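Local coordinates for DUF3863 domain-containing protein (Parabacteroides distasonis, PDB 3LM3) that is of unknown function but is probably a glycoside hydrolase or deacetylase, at residues 21-26 / 280-285; 65-70 / 305-310; 247-252 / 260-265; 265-270 / 311-316. All blocks are in the same frame, centred on the assembly; numbering follows the deposited sequence.

How the interactions relate
Interaction 1 is the inner core of the group, two parallel strands held by backbone hydrogen bonds, its centre about 9 Å from that of the chain. Interactions 3 and 4 are also buried but belong to the helical layer beside it: they share Thr265 and helix 255-277, and rest on side-chain packing, with no hydrogen bond across either contact. Interaction 2, centred about 20 Å from the chain's centre, is partly buried; a methyl of Val307 still packs on the loop there, and a polar pair, Asn66 with Thr308, lies beside it. It shares helix 296-313 with interaction 4. Glu266 of interaction 4 binds Trp306 and Thr310, while Trp306 packs on Val23, Leu25 and Asn284 of interaction 1.

Interaction 1: 21-26 / 280-285; sequences RFVTLC and GWVANI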
loop_
_atom_site.group_PDB
_atom_site.type_symbol
_atom_site.label_atom_id
_atom_site.label_comp_id
_atom_site.label_asym_id
_atom_site.label_seq_id
_atom_site.Cartn_x
_atom_site.Cartn_y
_atom_site.Cartn_z
ATOM N N ARG A 21 2.943 -5.067 -16.289
ATOM C CA ARG A 21 2.087 -4.193 -15.481
ATOM C C ARG A 21 1.228 -5.077 -14.584
ATOM O O ARG A 21 0.682 -6.077 -15.058
ATOM C CB ARG A 21 1.202 -3.348 -16.402
ATOM C CG ARG A 21 1.952 -2.401 -17.286
ATOM C CD ARG A 21 1.029 -1.730 -18.283
ATOM N NE ARG A 21 1.719 -0.724 -19.071
ATOM C CZ ARG A 21 2.436 -0.962 -20.152
ATOM N NH1 ARG A 21 2.580 -2.185 -20.622
ATOM N NH2 ARG A 21 3.021 0.063 -20.775
ATOM N N PHE A 22 1.156 -4.735 -13.299
ATOM C CA PHE A 22 0.469 -5.532 -12.309
ATOM C C PHE A 22 -0.466 -4.679 -11.474
ATOM O O PHE A 22 -0.111 -3.569 -11.090
ATOM C CB PHE A 22 1.458 -6.147 -11.345
ATOM C CG PHE A 22 2.428 -7.080 -12.009
ATOM C CD1 PHE A 22 2.102 -8.405 -12.175
ATOM C CD2 PHE A 22 3.636 -6.628 -12.502
ATOM C CE1 PHE A 22 2.986 -9.265 -12.817
ATOM C CE2 PHE A 22 4.511 -7.479 -13.190
ATOM C CZ PHE A 22 4.179 -8.817 -13.308
ATOM N N VAL A 23 -1.644 -5.244 -11.184
ATOM C CA VAL A 23 -2.545 -4.708 -10.160
ATOM C C VAL A 23 -2.727 -5.790 -9.107
ATOM O O VAL A 23 -3.111 -6.922 -9.443
ATOM C CB VAL A 23 -3.924 -4.306 -10.706
ATOM C CG1 VAL A 23 -4.899 -3.953 -9.560
ATOM C CG2 VAL A 23 -3.814 -3.155 -11.706
ATOM N N THR A 24 -2.479 -5.440 -7.854
ATOM C CA THR A 24 -2.744 -6.329 -6.735
ATOM C C THR A 24 -3.873 -5.742 -5.907
ATOM O O THR A 24 -3.703 -4.687 -5.283
ATOM C CB THR A 24 -1.511 -6.560 -5.873
ATOM O OG1 THR A 24 -0.999 -5.321 -5.364
ATOM C CG2 THR A 24 -0.391 -7.263 -6.649
ATOM N N LEU A 25 -5.023 -6.410 -5.893
ATOM C CA LEU A 25 -6.171 -6.031 -5.092
ATOM C C LEU A 25 -6.318 -6.958 -3.907
ATOM O O LEU A 25 -6.133 -8.176 -4.018
ATOM C CB LEU A 25 -7.459 -6.147 -5.909
ATOM C CG LEU A 25 -8.783 -5.988 -5.154
ATOM C CD1 LEU A 25 -8.935 -4.579 -4.589
ATOM C CD2 LEU A 25 -9.979 -6.343 -6.074
ATOM N N CYS A 26 -6.658 -6.384 -2.776
ATOM C CA CYS A 26 -7.127 -7.122 -1.608
ATOM C C CYS A 26 -8.536 -6.664 -1.244
ATOM O O CYS A 26 -8.832 -5.458 -1.257
ATOM C CB CYS A 26 -6.213 -6.896 -0.422
ATOM S SG CYS A 26 -6.857 -7.476 1.182
ATOM N N GLY A 280 5.505 -1.913 -13.933
ATOM C CA GLY A 280 4.572 -1.011 -13.251
ATOM C C GLY A 280 3.705 -1.810 -12.313
ATOM O O GLY A 280 3.301 -2.916 -12.657
ATOM N N TRP A 281 3.378 -1.222 -11.163
ATOM C CA TRP A 281 2.590 -1.908 -10.147
ATOM C C TRP A 281 1.661 -0.926 -9.442
ATOM O O TRP A 281 2.098 0.135 -8.982
ATOM C CB TRP A 281 3.519 -2.565 -9.125
ATOM C CG TRP A 281 2.807 -3.087 -7.901
ATOM C CD1 TRP A 281 1.753 -3.962 -7.857
ATOM C CD2 TRP A 281 3.095 -2.724 -6.545
ATOM N NE1 TRP A 281 1.385 -4.173 -6.537
ATOM C CE2 TRP A 281 2.169 -3.396 -5.725
ATOM C CE3 TRP A 281 4.033 -1.877 -5.947
ATOM C CZ2 TRP A 281 2.169 -3.283 -4.333
ATOM C CZ3 TRP A 281 4.014 -1.747 -4.590
ATOM C CH2 TRP A 281 3.103 -2.444 -3.790
ATOM N N VAL A 282 0.388 -1.286 -9.395
ATOM C CA VAL A 282 -0.652 -0.581 -8.688
ATOM C C VAL A 282 -1.203 -1.522 -7.619
ATOM O O VAL A 282 -1.492 -2.699 -7.890
ATOM C CB VAL A 282 -1.786 -0.177 -9.648
ATOM C CG1 VAL A 282 -3.051 0.243 -8.890
ATOM C CG2 VAL A 282 -1.278 0.916 -10.614
ATOM N N ALA A 283 -1.353 -0.985 -6.403
ATOM C CA ALA A 283 -1.912 -1.693 -5.250
ATOM C C ALA A 283 -3.234 -1.097 -4.844
ATOM O O ALA A 283 -3.417 0.132 -4.909
ATOM C CB ALA A 283 -0.955 -1.609 -4.063
ATOM N N ASN A 284 -4.187 -1.917 -4.417
ATOM C CA ASN A 284 -5.457 -1.357 -3.944
ATOM C C ASN A 284 -6.090 -2.304 -2.948
ATOM O O ASN A 284 -5.865 -3.510 -2.976
ATOM C CB ASN A 284 -6.390 -1.099 -5.121
ATOM C CG ASN A 284 -7.327 0.090 -4.919
ATOM O OD1 ASN A 284 -7.417 0.678 -3.841
ATOM N ND2 ASN A 284 -8.029 0.458 -6.015
ATOM N N ILE A 285 -6.849 -1.722 -2.026
ATOM C CA ILE A 285 -7.566 -2.454 -0.969
ATOM C C ILE A 285 -8.988 -1.918 -0.945
ATOM O O ILE A 285 -9.187 -0.709 -0.798
ATOM C CB ILE A 285 -6.910 -2.329 0.402
ATOM C CG1 ILE A 285 -5.497 -2.929 0.374
ATOM C CG2 ILE A 285 -7.790 -3.018 1.485
ATOM C CD1 ILE A 285 -4.636 -2.621 1.616
#
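Gly280 opens the pairing with its carbonyl, which accepts Phe22 N (N to O 2.9 Å) and also lies at the edge of the Phe22 ring, near its plane. Trp281 supplies the side-chain hydrogen bond of the contact: NE1 donates to Thr24 OG1 at 2.9 Å, the oxygen 11° out of the indole plane. With CG opposite its backbone N (chi1 170°), the indole reaches across to the neighbouring strand. Cut back to an alanine, this position would probably leave buried Thr24 OG1 without its indole donor and Phe325 without its stacking partner. Val282 is bonded through both backbone groups, its N to Phe22 O and its O from Thr24 N, and its CB lies alongside Val23 CG2 at 4.1 Å. Ala283 CB packs on Thr24 OG1 at 3.9 Å. Asn284 repeats the pattern, both its N and O bonding to strand 21-26, at Thr24 O and Cys26 N, while its ND2 turns to Val244 O. Ile285 closes the set with CG1 against Cys26 CB at 4.1 Å. Axes 4.7 Å apart at 13° and an unbroken residue-for-residue register define neighbouring parallel strands of the central sheet, consistent with the beta/alpha barrel of glycoside hydrolase/deacetylase relatives.

Interaction 2: 65-70 / 305-310; sequences TNNPNG and MWVTGT
Thr65 meets Val307 and Thr308 where the crossover from helix 53-64 turns back toward strand 73-76, within a beta-alpha-beta unit whose first strand is 21-29. The backbone of Thr65 makes the closer approach: its O lies 3.4 Å from Val307 CG1. Its side chain splits its tasks, with OG1 bonded to Ala62 O in the preceding helix and CG2 near Thr308 OG1, 3.9 Å away, the two side chains crossing obliquely. Asn66 follows in a left-handed backbone conformation (phi 58°) and extends its amide oxygen toward Thr308. Its OD1 lies 3.0 Å from Thr308 OG1, but a hydrogen bond here is doubtful, because Lys304 O competes for the same hydroxyl and both residues have two modelled conformers. Asn67 gives firmer packing evidence: its CB stands 3.5 Å from Val307 CG1, the two side chains crossing at about a right angle. The Asn67 CG is opposite its own N (chi1 -173°), which directs ND2 back to Phe63 O at the end of the preceding helix. Phe319 of strand 318-320 touches both Asn67 and Val307. A type I turn then runs from Asn67 to Gly70, where a CB would come up against Asn67 ND2, and it is closed by Gly70 N bonding to Asn67 O at 3.0 Å.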
loop_
_atom_site.group_PDB
_atom_site.type_symbol
_atom_site.label_atom_id
_atom_site.label_comp_id
_atom_site.label_asym_id
_atom_site.label_seq_id
_atom_site.Cartn_x
_atom_site.Cartn_y
_atom_site.Cartn_z
ATOM N N THR A 65 -15.065 -9.023 -14.212
ATOM C CA THR A 65 -15.529 -8.466 -15.504
ATOM C C THR A 65 -14.355 -8.106 -16.398
ATOM O O THR A 65 -13.499 -7.338 -16.021
ATOM C CB THR A 65 -16.341 -7.160 -15.264
ATOM O OG1 THR A 65 -17.350 -7.416 -14.297
ATOM C CG2 THR A 65 -16.992 -6.650 -16.559
ATOM N N ASN A 66 -14.325 -8.671 -17.618
ATOM C CA ASN A 66 -13.235 -8.441 -18.553
ATOM C C ASN A 66 -11.885 -8.841 -17.966
ATOM O O ASN A 66 -10.828 -8.354 -18.392
ATOM C CB ASN A 66 -13.221 -6.969 -19.003
ATOM C CG ASN A 66 -14.475 -6.591 -19.755
ATOM O OD1 ASN A 66 -15.250 -5.718 -19.327
ATOM N ND2 ASN A 66 -14.686 -7.248 -20.893
ATOM N N ASN A 67 -11.917 -9.762 -17.005
ATOM C CA ASN A 67 -10.738 -10.076 -16.192
ATOM C C ASN A 67 -10.759 -11.543 -15.758
ATOM O O ASN A 67 -10.624 -11.862 -14.582
ATOM C CB ASN A 67 -10.714 -9.105 -14.995
ATOM C CG ASN A 67 -9.463 -9.194 -14.137
ATOM O OD1 ASN A 67 -8.374 -9.517 -14.600
ATOM N ND2 ASN A 67 -9.626 -8.831 -12.860
ATOM N N PRO A 68 -10.908 -12.457 -16.732
ATOM C CA PRO A 68 -11.034 -13.864 -16.329
ATOM C C PRO A 68 -9.814 -14.499 -15.709
ATOM O O PRO A 68 -9.970 -15.446 -14.921
ATOM C CB PRO A 68 -11.399 -14.572 -17.647
ATOM C CG PRO A 68 -10.785 -13.679 -18.712
ATOM C CD PRO A 68 -11.032 -12.277 -18.189
ATOM N N ASN A 69 -8.629 -13.984 -16.018
ATOM C CA ASN A 69 -7.414 -14.479 -15.388
ATOM C C ASN A 69 -7.097 -13.749 -14.094
ATOM O O ASN A 69 -6.069 -14.017 -13.465
ATOM C CB ASN A 69 -6.213 -14.386 -16.358
ATOM C CG ASN A 69 -6.324 -15.367 -17.511
ATOM O OD1 ASN A 69 -6.203 -14.999 -18.681
ATOM N ND2 ASN A 69 -6.569 -16.613 -17.182
ATOM N N GLY A 70 -7.936 -12.798 -13.696
ATOM C CA GLY A 70 -7.633 -12.018 -12.488
ATOM C C GLY A 70 -7.817 -12.800 -11.211
ATOM O O GLY A 70 -8.733 -13.635 -11.058
HETATM N N MSE A 305 -15.879 -0.661 -13.420
HETATM C CA MSE A 305 -15.328 0.440 -14.170
HETATM C C MSE A 305 -13.789 0.461 -14.057
HETATM O O MSE A 305 -13.057 0.613 -15.049
HETATM C CB MSE A 305 -15.922 1.737 -13.629
HETATM C CG MSE A 305 -15.864 2.849 -14.576
HETATM SE SE MSE A 305 -16.771 4.398 -13.890
HETATM C CE MSE A 305 -18.559 3.982 -14.557
ATOM N N TRP A 306 -13.316 0.302 -12.820
ATOM C CA TRP A 306 -11.911 0.296 -12.537
ATOM C C TRP A 306 -11.197 -0.801 -13.326
ATOM O O TRP A 306 -10.209 -0.547 -14.042
ATOM C CB TRP A 306 -11.686 0.115 -11.027
ATOM C CG TRP A 306 -10.214 -0.051 -10.666
ATOM C CD1 TRP A 306 -9.124 0.639 -11.175
ATOM C CD2 TRP A 306 -9.692 -0.962 -9.703
ATOM N NE1 TRP A 306 -7.979 0.197 -10.586
ATOM C CE2 TRP A 306 -8.285 -0.804 -9.688
ATOM C CE3 TRP A 306 -10.279 -1.930 -8.877
ATOM C CZ2 TRP A 306 -7.461 -1.550 -8.849
ATOM C CZ3 TRP A 306 -9.450 -2.672 -8.054
ATOM C CH2 TRP A 306 -8.061 -2.500 -8.067
ATOM N N VAL A 307 -11.674 -2.034 -13.204
ATOM C CA VAL A 307 -11.014 -3.162 -13.876
ATOM C C VAL A 307 -11.130 -3.032 -15.381
ATOM O O VAL A 307 -10.132 -3.154 -16.094
ATOM C CB VAL A 307 -11.612 -4.479 -13.371
ATOM C CG1 VAL A 307 -11.118 -5.694 -14.209
ATOM C CG2 VAL A 307 -11.293 -4.669 -11.869
ATOM N N THR A 308 -12.329 -2.766 -15.879
ATOM C CA THR A 308 -12.542 -2.655 -17.312
ATOM C C THR A 308 -11.729 -1.519 -17.921
ATOM O O THR A 308 -11.148 -1.667 -18.989
ATOM C CB THR A 308 -14.019 -2.415 -17.634
ATOM O OG1 THR A 308 -14.781 -3.574 -17.255
ATOM C CG2 THR A 308 -14.201 -2.143 -19.126
ATOM N N GLY A 309 -11.668 -0.385 -17.231
ATOM C CA GLY A 309 -10.941 0.755 -17.738
ATOM C C GLY A 309 -9.432 0.520 -17.785
ATOM O O GLY A 309 -8.729 0.929 -18.702
ATOM N N THR A 310 -8.934 -0.177 -16.759
ATOM C CA THR A 310 -7.534 -0.572 -16.718
ATOM C C THR A 310 -7.208 -1.509 -17.874
ATOM O O THR A 310 -6.218 -1.313 -18.560
ATOM C CB THR A 310 -7.214 -1.223 -15.361
ATOM O OG1 THR A 310 -7.526 -0.315 -14.292
ATOM C CG2 THR A 310 -5.740 -1.592 -15.262
#

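Interaction 3: 247-252 / 260-265; sequences IETYKG and REVMHT
Thr249 holds OG1 between its backbone N and carbonyl carbon (chi1 59°), and Val262 has CG1 anti to its N (chi1 177°), which leaves CG2 beside the N and facing Thr249; together these rotations bring OG1 and CG2 within 3.3 Å. The same Thr249 OG1 is hydrogen-bonded to Gly245 O. Tyr250 CE2 packs on Val262 CG2 at 3.6 Å, the methyl approaching the ring obliquely. Beyond the ring, Tyr250 OH passes Val262 CB at 3.9 Å and bonds to His259 ND1. A leucine in its place would probably leave His259 ND1 without this partner and open a gap beside Val262. Thr249 CG2 rests on Glu261 CG at 3.9 Å, after which the glutamate bends away and OE1 meets Ser348 OG. The axes of 247-252 and 260-265 approach to 9.3 Å at 150°, so the two consecutive helices run roughly antiparallel as a helical hairpin. Helix 296-313 packs against this hairpin, Trp306 touching both Tyr250 and Val262.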
loop_
_atom_site.group_PDB
_atom_site.type_symbol
_atom_site.label_atom_id
_atom_site.label_comp_id
_atom_site.label_asym_id
_atom_site.label_seq_id
_atom_site.Cartn_x
_atom_site.Cartn_y
_atom_site.Cartn_z
ATOM N N ILE A 247 -12.685 5.196 -1.997
ATOM C CA ILE A 247 -13.356 6.134 -1.078
ATOM C C ILE A 247 -13.208 7.579 -1.554
ATOM O O ILE A 247 -14.185 8.346 -1.616
ATOM C CB ILE A 247 -12.831 5.973 0.362
ATOM C CG1 ILE A 247 -13.349 4.649 0.952
ATOM C CG2 ILE A 247 -13.221 7.180 1.250
ATOM C CD1 ILE A 247 -14.883 4.541 1.080
ATOM N N GLU A 248 -11.978 7.952 -1.903
ATOM C CA GLU A 248 -11.657 9.337 -2.246
ATOM C C GLU A 248 -11.883 9.672 -3.713
ATOM O O GLU A 248 -11.653 10.817 -4.141
ATOM C CB GLU A 248 -10.208 9.651 -1.863
ATOM C CG GLU A 248 -9.898 9.468 -0.406
ATOM C CD GLU A 248 -9.631 8.053 0.045
ATOM O OE1 GLU A 248 -9.477 7.154 -0.796
ATOM O OE2 GLU A 248 -9.587 7.862 1.298
ATOM N N THR A 249 -12.333 8.683 -4.492
ATOM C CA THR A 249 -12.485 8.841 -5.936
ATOM C C THR A 249 -13.893 8.431 -6.372
ATOM O O THR A 249 -14.801 9.257 -6.388
ATOM C CB THR A 249 -11.377 8.079 -6.718
ATOM O OG1 THR A 249 -11.418 6.670 -6.401
ATOM C CG2 THR A 249 -10.008 8.659 -6.390
ATOM N N TYR A 250 -14.103 7.158 -6.704
ATOM C CA TYR A 250 -15.419 6.694 -7.109
ATOM C C TYR A 250 -16.553 7.135 -6.165
ATOM O O TYR A 250 -17.595 7.625 -6.627
ATOM C CB TYR A 250 -15.437 5.164 -7.229
ATOM C CG TYR A 250 -14.603 4.661 -8.379
ATOM C CD1 TYR A 250 -15.011 4.846 -9.688
ATOM C CD2 TYR A 250 -13.418 3.968 -8.165
ATOM C CE1 TYR A 250 -14.228 4.406 -10.742
ATOM C CE2 TYR A 250 -12.626 3.510 -9.247
ATOM C CZ TYR A 250 -13.034 3.724 -10.516
ATOM O OH TYR A 250 -12.213 3.301 -11.538
ATOM N N LYS A 251 -16.354 6.980 -4.863
ATOM C CA LYS A 251 -17.378 7.348 -3.874
ATOM C C LYS A 251 -17.395 8.868 -3.684
ATOM O O LYS A 251 -18.404 9.503 -3.929
ATOM C CB LYS A 251 -17.143 6.589 -2.582
ATOM C CG LYS A 251 -18.291 6.618 -1.585
ATOM C CD LYS A 251 -18.388 7.893 -0.803
ATOM C CE LYS A 251 -17.251 8.163 0.167
ATOM N NZ LYS A 251 -17.599 9.347 1.067
ATOM N N GLY A 252 -16.270 9.454 -3.281
ATOM C CA GLY A 252 -16.253 10.887 -2.976
ATOM C C GLY A 252 -16.560 11.835 -4.117
ATOM O O GLY A 252 -17.182 12.901 -3.923
ATOM N N ARG A 260 -11.690 8.988 -13.579
ATOM C CA ARG A 260 -10.630 9.700 -14.259
ATOM C C ARG A 260 -9.402 9.850 -13.347
ATOM O O ARG A 260 -8.260 9.727 -13.806
ATOM C CB ARG A 260 -11.103 11.076 -14.723
ATOM C CG ARG A 260 -12.009 11.030 -15.935
ATOM C CD ARG A 260 -12.448 12.434 -16.296
ATOM N NE ARG A 260 -13.155 12.523 -17.578
ATOM C CZ ARG A 260 -14.450 12.314 -17.759
ATOM N NH1 ARG A 260 -15.260 12.006 -16.741
ATOM N NH2 ARG A 260 -14.935 12.441 -18.994
ATOM N N GLU A 261 -9.616 10.115 -12.058
ATOM C CA GLU A 261 -8.487 10.249 -11.129
ATOM C C GLU A 261 -7.789 8.899 -10.904
ATOM O O GLU A 261 -6.570 8.832 -10.820
ATOM C CB GLU A 261 -8.957 10.868 -9.829
ATOM C CG GLU A 261 -7.908 10.939 -8.738
ATOM C CD GLU A 261 -6.656 11.711 -9.060
ATOM O OE1 GLU A 261 -6.644 12.549 -9.989
ATOM O OE2 GLU A 261 -5.668 11.474 -8.306
ATOM N N VAL A 262 -8.571 7.819 -10.829
ATOM C CA VAL A 262 -7.993 6.469 -10.688
ATOM C C VAL A 262 -7.153 6.111 -11.917
ATOM O O VAL A 262 -6.023 5.636 -11.765
ATOM C CB VAL A 262 -9.089 5.428 -10.431
ATOM C CG1 VAL A 262 -8.503 4.033 -10.369
ATOM C CG2 VAL A 262 -9.787 5.744 -9.097
HETATM N N MSE A 263 -7.664 6.395 -13.114
HETATM C CA MSE A 263 -6.879 6.136 -14.334
HETATM C C MSE A 263 -5.612 6.962 -14.363
HETATM O O MSE A 263 -4.541 6.454 -14.729
HETATM C CB MSE A 263 -7.707 6.395 -15.591
HETATM C CG MSE A 263 -8.923 5.457 -15.741
HETATM SE SE MSE A 263 -8.529 3.566 -15.973
HETATM C CE MSE A 263 -8.766 3.020 -14.118
ATOM N N HIS A 264 -5.710 8.243 -13.994
ATOM C CA HIS A 264 -4.550 9.121 -13.956
ATOM C C HIS A 264 -3.472 8.566 -13.022
ATOM O O HIS A 264 -2.279 8.542 -13.343
ATOM C CB HIS A 264 -4.964 10.514 -13.475
ATOM C CG HIS A 264 -3.809 11.416 -13.186
ATOM N ND1 HIS A 264 -3.183 12.137 -14.175
ATOM C CD2 HIS A 264 -3.142 11.682 -12.032
ATOM C CE1 HIS A 264 -2.195 12.831 -13.640
ATOM N NE2 HIS A 264 -2.129 12.551 -12.348
ATOM N N THR A 265 -3.905 8.136 -11.836
ATOM C CA THR A 265 -2.971 7.610 -10.856
ATOM C C THR A 265 -2.333 6.335 -11.361
ATOM O O THR A 265 -1.100 6.155 -11.228
ATOM C CB THR A 265 -3.646 7.421 -9.506
ATOM O OG1 THR A 265 -4.177 8.685 -9.045
ATOM C CG2 THR A 265 -2.674 6.886 -8.476
#

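Interaction 4: 265-270 / 311-316; sequences TEAIHF and KERWPD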
loop_
_atom_site.group_PDB
_atom_site.type_symbol
_atom_site.label_atom_id
_atom_site.label_comp_id
_atom_site.label_asym_id
_atom_site.label_seq_id
_atom_site.Cartn_x
_atom_site.Cartn_y
_atom_site.Cartn_z
ATOM N N THR A 265 -3.905 8.136 -11.836
ATOM C CA THR A 265 -2.971 7.610 -10.856
ATOM C C THR A 265 -2.333 6.335 -11.361
ATOM O O THR A 265 -1.100 6.155 -11.228
ATOM C CB THR A 265 -3.646 7.421 -9.506
ATOM O OG1 THR A 265 -4.177 8.685 -9.045
ATOM C CG2 THR A 265 -2.674 6.886 -8.476
ATOM N N GLU A 266 -3.125 5.463 -11.982
ATOM C CA GLU A 266 -2.522 4.265 -12.577
ATOM C C GLU A 266 -1.525 4.592 -13.662
ATOM O O GLU A 266 -0.506 3.914 -13.808
ATOM C CB GLU A 266 -3.568 3.292 -13.099
ATOM C CG GLU A 266 -4.415 2.730 -12.012
ATOM C CD GLU A 266 -5.263 1.588 -12.478
ATOM O OE1 GLU A 266 -5.818 1.649 -13.622
ATOM O OE2 GLU A 266 -5.406 0.613 -11.727
ATOM N N ALA A 267 -1.794 5.649 -14.442
ATOM C CA ALA A 267 -0.910 6.011 -15.549
ATOM C C ALA A 267 0.486 6.460 -15.075
ATOM O O ALA A 267 1.454 6.320 -15.814
ATOM C CB ALA A 267 -1.547 7.081 -16.429
ATOM N N ILE A 268 0.599 6.951 -13.843
ATOM C CA ILE A 268 1.908 7.240 -13.269
ATOM C C ILE A 268 2.813 6.009 -13.362
ATOM O O ILE A 268 4.028 6.092 -13.626
ATOM C CB ILE A 268 1.789 7.653 -11.785
ATOM C CG1 ILE A 268 0.925 8.901 -11.637
ATOM C CG2 ILE A 268 3.173 7.841 -11.097
ATOM C CD1 ILE A 268 0.585 9.235 -10.136
ATOM N N HIS A 269 2.200 4.847 -13.153
ATOM C CA HIS A 269 2.873 3.559 -13.114
ATOM C C HIS A 269 2.901 2.831 -14.437
ATOM O O HIS A 269 3.898 2.202 -14.789
ATOM C CB HIS A 269 2.190 2.718 -12.039
ATOM C CG HIS A 269 2.313 3.353 -10.708
ATOM N ND1 HIS A 269 3.449 3.198 -9.942
ATOM C CD2 HIS A 269 1.577 4.313 -10.108
ATOM C CE1 HIS A 269 3.373 3.989 -8.893
ATOM N NE2 HIS A 269 2.244 4.681 -8.969
ATOM N N PHE A 270 1.789 2.879 -15.146
ATOM C CA PHE A 270 1.622 2.050 -16.347
ATOM C C PHE A 270 2.029 2.738 -17.648
ATOM O O PHE A 270 2.186 2.058 -18.660
ATOM C CB PHE A 270 0.178 1.562 -16.417
ATOM C CG PHE A 270 -0.230 0.582 -15.322
ATOM C CD1 PHE A 270 0.703 -0.035 -14.495
ATOM C CD2 PHE A 270 -1.569 0.220 -15.189
ATOM C CE1 PHE A 270 0.302 -0.962 -13.538
ATOM C CE2 PHE A 270 -1.969 -0.705 -14.221
ATOM C CZ PHE A 270 -1.017 -1.295 -13.410
ATOM N N LYS A 311 -8.025 -2.536 -18.076
ATOM C CA LYS A 311 -7.776 -3.507 -19.155
ATOM C C LYS A 311 -7.938 -2.883 -20.542
ATOM O O LYS A 311 -7.270 -3.287 -21.497
ATOM C CB LYS A 311 -8.675 -4.735 -19.001
ATOM C CG LYS A 311 -8.417 -5.590 -17.785
ATOM C CD LYS A 311 -7.075 -6.306 -17.752
ATOM C CE LYS A 311 -6.999 -7.478 -18.661
ATOM N NZ LYS A 311 -5.753 -8.256 -18.354
ATOM N N GLU A 312 -8.827 -1.918 -20.682
ATOM C CA GLU A 312 -9.010 -1.274 -21.972
ATOM C C GLU A 312 -7.756 -0.510 -22.384
ATOM O O GLU A 312 -7.294 -0.617 -23.532
ATOM C CB GLU A 312 -10.201 -0.331 -21.935
ATOM C CG GLU A 312 -10.462 0.427 -23.219
ATOM C CD GLU A 312 -11.727 1.252 -23.112
ATOM O OE1 GLU A 312 -12.823 0.647 -23.119
ATOM O OE2 GLU A 312 -11.620 2.491 -22.989
ATOM N N ARG A 313 -7.173 0.226 -21.442
ATOM C CA ARG A 313 -6.037 1.083 -21.745
ATOM C C ARG A 313 -4.710 0.333 -21.746
ATOM O O ARG A 313 -3.819 0.656 -22.529
ATOM C CB ARG A 313 -6.031 2.243 -20.765
ATOM C CG ARG A 313 -4.958 3.252 -21.004
ATOM C CD ARG A 313 -5.267 4.522 -20.265
ATOM N NE ARG A 313 -4.156 5.455 -20.279
ATOM C CZ ARG A 313 -4.128 6.609 -19.605
ATOM N NH1 ARG A 313 -5.197 7.017 -18.919
ATOM N NH2 ARG A 313 -3.025 7.356 -19.605
ATOM N N TRP A 314 -4.592 -0.659 -20.863
ATOM C CA TRP A 314 -3.381 -1.448 -20.675
ATOM C C TRP A 314 -3.767 -2.930 -20.707
ATOM O O TRP A 314 -3.917 -3.578 -19.676
ATOM C CB TRP A 314 -2.693 -1.075 -19.350
ATOM C CG TRP A 314 -2.270 0.378 -19.251
ATOM C CD1 TRP A 314 -1.214 0.995 -19.880
ATOM C CD2 TRP A 314 -2.910 1.391 -18.462
ATOM N NE1 TRP A 314 -1.165 2.326 -19.529
ATOM C CE2 TRP A 314 -2.186 2.588 -18.653
ATOM C CE3 TRP A 314 -4.015 1.403 -17.589
ATOM C CZ2 TRP A 314 -2.536 3.782 -17.995
ATOM C CZ3 TRP A 314 -4.360 2.586 -16.953
ATOM C CH2 TRP A 314 -3.609 3.757 -17.150
ATOM N N PRO A 315 -4.001 -3.468 -21.912
ATOM C CA PRO A 315 -4.639 -4.782 -22.029
ATOM C C PRO A 315 -3.869 -5.959 -21.497
ATOM O O PRO A 315 -4.493 -6.976 -21.167
ATOM C CB PRO A 315 -4.902 -4.933 -23.535
ATOM C CG PRO A 315 -4.327 -3.786 -24.178
ATOM C CD PRO A 315 -3.947 -2.753 -23.196
ATOM N N ASP A 316 -2.550 -5.824 -21.349
ATOM C CA ASP A 316 -1.775 -6.949 -20.832
ATOM C C ASP A 316 -1.539 -6.867 -19.318
ATOM O O ASP A 316 -0.769 -7.661 -18.779
ATOM C CB ASP A 316 -0.459 -7.113 -21.604
ATOM C CG ASP A 316 -0.675 -7.514 -23.082
ATOM O OD1 ASP A 316 -1.672 -8.215 -23.404
ATOM O OD2 ASP A 316 0.176 -7.141 -23.929
#
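Aromatic contact dominates where Phe270 meets Trp314. The pair is T-shaped, the Phe270 edge directed at the indole face: the centroid of the Phe270 ring lies 5.2 Å from that of the Trp314 six-membered ring, the planes at 75°. Phe270 CD2 makes the approach, 3.6 Å from Trp314 CE3. A CH-pi contact reinforces it: Phe270 CB sits over the five-membered ring, 3.5 Å from its centroid. Trp314, the first residue past the helix to leave helical geometry, has CG opposite its carbonyl carbon (chi1 -60°), which puts the indole between Phe270 CB on one face and Arg313 CG on the other. Apolar packing continues at Ala267, whose CB lies 3.8 Å from Trp314 CZ2. Arg313 NH2 passes the same Ala267 CB at 3.5 Å, a van der Waals contact. The polar groups find partners nearby: Arg313 NH2 forms a salt bridge with Asp271, and Trp314 NE1 bonds to the same carboxylate. Glu266 OE1 passes Trp314 CZ3 at 3.8 Å, and its carboxylate is gripped by Thr310 OG1 and Trp306 NE1. Within the fold, the contact ties helix 255-277 to the end of helix 296-313, with Glu266 and Phe270 also lying on Val23 and Val282 of strands 21-29 and 280-287.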